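Local coordinates for type III restriction-modification enzyme EcoP15I Res subunit (Escherichia coli, PDB 4ZCF), which cleaves DNA downstream of one of two inversely oriented recognition sites, as the ATP-binding helicase and nuclease subunit that acts together with the Mod methyltransferase subunit, at residues 143-149 / 180-186; 377-381 / 554-558. One frame throughout, in Å; residues are numbered along the deposited sequence.

Contact 1 of 2, residues 143-149 / 180-186; sequences ELRTYVV and YIHVLVI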
# COMPACT_ATOMS: atom_id res chain seq x y z
N GLU C 143 -15.03 -19.71 -0.42
CA GLU C 143 -13.77 -19.07 -0.81
C GLU C 143 -12.98 -18.78 0.45
O GLU C 143 -13.55 -18.27 1.40
CB GLU C 143 -14.02 -17.75 -1.55
CG GLU C 143 -14.95 -17.84 -2.74
CD GLU C 143 -14.45 -18.57 -3.97
OE1 GLU C 143 -13.22 -18.78 -4.11
OE2 GLU C 143 -15.31 -18.90 -4.83
N LEU C 144 -11.70 -19.11 0.46
CA LEU C 144 -10.93 -18.75 1.63
C LEU C 144 -10.11 -17.48 1.39
O LEU C 144 -9.48 -17.32 0.34
CB LEU C 144 -10.11 -19.93 2.22
CG LEU C 144 -8.98 -20.54 1.39
CD1 LEU C 144 -7.66 -19.80 1.59
CD2 LEU C 144 -8.76 -21.98 1.79
N ARG C 145 -10.21 -16.53 2.32
CA ARG C 145 -9.47 -15.28 2.32
C ARG C 145 -8.38 -15.52 3.35
O ARG C 145 -8.66 -16.00 4.46
CB ARG C 145 -10.36 -14.07 2.68
CG ARG C 145 -11.44 -13.73 1.65
CD ARG C 145 -10.88 -13.23 0.31
NE ARG C 145 -11.87 -13.38 -0.77
CZ ARG C 145 -12.05 -14.48 -1.50
NH1 ARG C 145 -11.29 -15.55 -1.31
NH2 ARG C 145 -12.99 -14.52 -2.43
N THR C 146 -7.14 -15.30 2.92
CA THR C 146 -5.96 -15.56 3.72
C THR C 146 -5.25 -14.26 4.07
O THR C 146 -5.05 -13.42 3.20
CB THR C 146 -5.12 -16.71 3.09
OG1 THR C 146 -3.94 -16.96 3.86
CG2 THR C 146 -4.76 -16.44 1.66
N TYR C 147 -4.96 -14.07 5.36
CA TYR C 147 -4.32 -12.89 5.93
C TYR C 147 -3.04 -13.38 6.57
O TYR C 147 -3.07 -14.13 7.54
CB TYR C 147 -5.24 -12.20 6.97
CG TYR C 147 -6.64 -11.97 6.46
CD1 TYR C 147 -7.63 -12.93 6.63
CD2 TYR C 147 -6.98 -10.80 5.77
CE1 TYR C 147 -8.92 -12.74 6.12
CE2 TYR C 147 -8.26 -10.59 5.28
CZ TYR C 147 -9.22 -11.58 5.43
OH TYR C 147 -10.49 -11.41 4.93
N VAL C 148 -1.91 -13.01 5.99
CA VAL C 148 -0.62 -13.47 6.46
C VAL C 148 0.04 -12.39 7.28
O VAL C 148 0.26 -11.31 6.76
CB VAL C 148 0.27 -13.96 5.28
CG1 VAL C 148 1.53 -14.66 5.79
CG2 VAL C 148 -0.52 -14.89 4.36
N VAL C 149 0.34 -12.69 8.57
CA VAL C 149 1.04 -11.77 9.49
C VAL C 149 2.53 -11.81 9.16
O VAL C 149 3.18 -12.86 9.29
CB VAL C 149 0.77 -12.07 10.99
CG1 VAL C 149 1.58 -11.15 11.89
CG2 VAL C 149 -0.72 -11.97 11.31
N TYR C 180 -17.37 -16.66 2.10
CA TYR C 180 -15.99 -16.52 2.57
C TYR C 180 -15.69 -17.00 3.97
O TYR C 180 -16.38 -16.64 4.92
CB TYR C 180 -15.48 -15.07 2.45
CG TYR C 180 -15.91 -14.31 1.22
CD1 TYR C 180 -15.56 -14.74 -0.06
CD2 TYR C 180 -16.59 -13.10 1.33
CE1 TYR C 180 -15.95 -14.04 -1.20
CE2 TYR C 180 -16.96 -12.36 0.20
CZ TYR C 180 -16.64 -12.84 -1.06
OH TYR C 180 -17.01 -12.13 -2.18
N ILE C 181 -14.59 -17.75 4.08
CA ILE C 181 -13.97 -18.20 5.32
C ILE C 181 -12.71 -17.32 5.41
O ILE C 181 -12.00 -17.16 4.41
CB ILE C 181 -13.65 -19.72 5.29
CG1 ILE C 181 -14.93 -20.55 5.36
CG2 ILE C 181 -12.71 -20.11 6.43
CD1 ILE C 181 -14.85 -21.86 4.65
N HIS C 182 -12.46 -16.72 6.59
CA HIS C 182 -11.32 -15.82 6.81
C HIS C 182 -10.24 -16.52 7.65
O HIS C 182 -10.53 -16.97 8.76
CB HIS C 182 -11.78 -14.49 7.44
CG HIS C 182 -12.88 -13.81 6.68
ND1 HIS C 182 -12.62 -13.11 5.51
CD2 HIS C 182 -14.21 -13.76 6.93
CE1 HIS C 182 -13.80 -12.67 5.09
NE2 HIS C 182 -14.78 -13.02 5.92
N VAL C 183 -9.01 -16.60 7.14
CA VAL C 183 -7.94 -17.28 7.87
C VAL C 183 -6.63 -16.48 8.10
O VAL C 183 -6.00 -16.01 7.15
CB VAL C 183 -7.74 -18.75 7.39
CG1 VAL C 183 -7.22 -18.83 5.97
CG2 VAL C 183 -6.84 -19.52 8.34
N LEU C 184 -6.24 -16.36 9.37
CA LEU C 184 -5.01 -15.69 9.80
C LEU C 184 -3.85 -16.67 9.96
O LEU C 184 -3.85 -17.48 10.89
CB LEU C 184 -5.21 -14.88 11.09
CG LEU C 184 -4.07 -13.92 11.43
CD1 LEU C 184 -4.13 -12.66 10.61
CD2 LEU C 184 -4.09 -13.55 12.90
N VAL C 185 -2.86 -16.57 9.09
CA VAL C 185 -1.65 -17.39 9.19
C VAL C 185 -0.56 -16.52 9.89
O VAL C 185 -0.26 -15.42 9.43
CB VAL C 185 -1.18 -17.95 7.82
CG1 VAL C 185 -0.10 -19.02 8.01
CG2 VAL C 185 -2.36 -18.51 7.03
N ILE C 186 -0.05 -17.02 11.03
CA ILE C 186 0.95 -16.35 11.90
C ILE C 186 1.98 -17.37 12.44
O ILE C 186 1.61 -18.49 12.79
CB ILE C 186 0.23 -15.57 13.06
CG1 ILE C 186 1.21 -14.66 13.84
CG2 ILE C 186 -0.56 -16.51 13.99
CD1 ILE C 186 0.56 -13.54 14.65

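Contact 2 of 2, residues 377-381 / 554-558; sequences KAVKE and LKYYV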
# COMPACT_ATOMS: atom_id res chain seq x y z
N LYS C 377 27.90 -42.11 -7.07
CA LYS C 377 27.02 -43.23 -6.73
C LYS C 377 25.51 -42.88 -6.90
O LYS C 377 24.77 -43.69 -7.46
CB LYS C 377 27.33 -43.70 -5.30
CG LYS C 377 26.76 -45.07 -4.93
CD LYS C 377 27.37 -45.61 -3.63
CE LYS C 377 26.69 -45.13 -2.36
NZ LYS C 377 27.31 -45.73 -1.15
N ALA C 378 25.08 -41.67 -6.46
CA ALA C 378 23.68 -41.19 -6.58
C ALA C 378 23.30 -40.92 -8.03
O ALA C 378 22.14 -41.14 -8.40
CB ALA C 378 23.47 -39.93 -5.75
N VAL C 379 24.25 -40.44 -8.86
CA VAL C 379 24.03 -40.18 -10.28
C VAL C 379 23.73 -41.51 -10.99
O VAL C 379 22.68 -41.64 -11.62
CB VAL C 379 25.20 -39.38 -10.93
CG1 VAL C 379 25.17 -39.45 -12.45
CG2 VAL C 379 25.22 -37.93 -10.45
N LYS C 380 24.62 -42.52 -10.81
CA LYS C 380 24.50 -43.87 -11.39
C LYS C 380 23.17 -44.55 -11.02
O LYS C 380 22.55 -45.21 -11.86
CB LYS C 380 25.68 -44.75 -10.97
N GLU C 381 22.73 -44.34 -9.75
CA GLU C 381 21.48 -44.90 -9.23
C GLU C 381 20.25 -44.16 -9.75
O GLU C 381 19.20 -44.80 -9.91
CB GLU C 381 21.50 -44.97 -7.69
CG GLU C 381 22.55 -45.92 -7.10
CD GLU C 381 22.65 -47.31 -7.71
OE1 GLU C 381 21.63 -48.03 -7.75
OE2 GLU C 381 23.76 -47.67 -8.17
N LEU C 554 12.32 -44.29 -1.57
CA LEU C 554 13.23 -43.14 -1.52
C LEU C 554 14.61 -43.64 -1.13
O LEU C 554 14.77 -44.26 -0.07
CB LEU C 554 12.75 -42.03 -0.52
CG LEU C 554 13.82 -40.97 -0.14
CD1 LEU C 554 13.84 -39.81 -1.11
CD2 LEU C 554 13.66 -40.50 1.28
N LYS C 555 15.61 -43.36 -1.97
CA LYS C 555 16.99 -43.74 -1.70
C LYS C 555 17.62 -42.60 -0.90
O LYS C 555 17.49 -41.44 -1.27
CB LYS C 555 17.75 -44.03 -3.01
CG LYS C 555 17.19 -45.18 -3.84
CD LYS C 555 18.06 -45.42 -5.06
CE LYS C 555 17.47 -46.39 -6.06
NZ LYS C 555 18.30 -46.49 -7.29
N TYR C 556 18.25 -42.94 0.23
CA TYR C 556 18.86 -41.97 1.13
C TYR C 556 20.35 -42.24 1.27
O TYR C 556 20.74 -43.36 1.58
CB TYR C 556 18.14 -42.00 2.50
CG TYR C 556 18.25 -40.69 3.25
CD1 TYR C 556 19.33 -40.44 4.09
CD2 TYR C 556 17.28 -39.70 3.12
CE1 TYR C 556 19.44 -39.23 4.78
CE2 TYR C 556 17.38 -38.50 3.81
CZ TYR C 556 18.46 -38.27 4.64
OH TYR C 556 18.59 -37.08 5.32
N TYR C 557 21.17 -41.21 1.04
CA TYR C 557 22.64 -41.30 1.08
C TYR C 557 23.22 -40.62 2.31
O TYR C 557 23.04 -39.42 2.50
CB TYR C 557 23.26 -40.74 -0.21
CG TYR C 557 22.85 -41.52 -1.44
CD1 TYR C 557 21.61 -41.31 -2.04
CD2 TYR C 557 23.69 -42.47 -2.00
CE1 TYR C 557 21.21 -42.04 -3.16
CE2 TYR C 557 23.31 -43.21 -3.12
CZ TYR C 557 22.07 -42.98 -3.70
OH TYR C 557 21.68 -43.71 -4.79
N VAL C 558 23.92 -41.42 3.14
CA VAL C 558 24.58 -40.97 4.38
C VAL C 558 26.10 -41.20 4.41
O VAL C 558 26.66 -41.90 3.57
CB VAL C 558 23.87 -41.40 5.69
CG1 VAL C 558 22.56 -40.65 5.90
CG2 VAL C 558 23.64 -42.91 5.75

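Contact 1 of 2, residues 143-149 / 180-186
The guanidinium of Arg145, on a chain bent at chi2, comes back to the ring of Tyr180, whose CD1 lies over one of its faces, toward the rim, with the planes 45° apart. In its own plane the tyrosine ring receives Glu143 CB, 3.7 Å from Tyr180 CD1. The Tyr147 ring has the His182 backbone at its edge, and these two residues' rings meet rim to rim. All these groups share one face of a parallel pair at the border of the sheet in the first RecA-like, P-loop NTPase domain. Residues 143-148 form an outermost strand within this chain, and six backbone bonds join 143-149 to 180-186, among them Arg145 N to Ile181 O (2.8 Å) and Val149 N to Val185 O (2.9 Å). On the other face Leu144 meets helices 90-105 and 117-128, Ile181 the first and Val185 the second. Arg145 packs on Val110 of another protein chain, while Glu143 OE1 makes its salt bridge with Arg137. With CG beside its backbone N (chi1 -50°), Tyr147 runs back toward the start of the strands, to His182 across the pair. Tyr147 OH is hydrogen-bonded to His182 ND1 at 2.8 Å; His182 NE2 bonds to Ser174 O.

Contact 2 of 2, residues 377-381 / 554-558
Ala378 and Tyr557 make the compact half of this helix-on-strand contact. The methyl group lies over one face of the phenol ring, displaced toward the rim, with Ala378 CB 4.1 Å from the ring centroid and 16° off its normal: a CH-pi contact in which a small helical residue lets a large ring lie close to the helix. Tyr557 places CG anti to its carbonyl carbon (chi1 -62°), and from the strand its ring extends to the helix with the hydroxyl end leading. Around the rim, Lys377 CE comes in the ring plane, 4.0 Å from Tyr557 CE2, while Glu381 CB and CG border the hydroxyl. Tyr284 of the adjacent strand stacks with Tyr557, and Gln515 from the strand on the other side of 553-558 bonds to Ala378 O; Ala378 and Tyr557 themselves are buried.

The partly exposed half is held less firmly. Lys555, extended beyond CG, stretches from the strand to the helix and offers NZ to Glu381 O at 3.2 Å, a weak hydrogen bond. The carboxylate of Glu381 turns back through a bend at chi2, yet Glu381 OE1 stays 3.7 Å from Lys555 NZ, a long salt bridge; the attraction is probably modest. The axes of 377-381 and 554-558 run nearly antiparallel, at 167°, and come within 10.5 Å of each other. A helix covering a sheet of parallel strands while running against them is characteristic of the alpha/beta layering of RecA-like domains, here the second one of the helicase-type motor.

Contacts 1 and 2 illustrate how one architecture is used twice: each belongs to a parallel sheet with strand order 3-4-2-5-6-1-7, one in each half of the motor. Contact 1 joins a border strand to its neighbour, whereas contact 2 covers an interior strand with a helix. The chain's centre falls between them, with their own centres about 40 Å apart and nearest atoms about 26 Å apart. AMP occupies the helicase cleft, its pocket drawing on Lys90 and Thr91 as well as Asp509 and Arg537. The Val185 side chain of contact 1 is about 9 Å from this nucleotide, but contact 2 is remote from the nucleotide pocket.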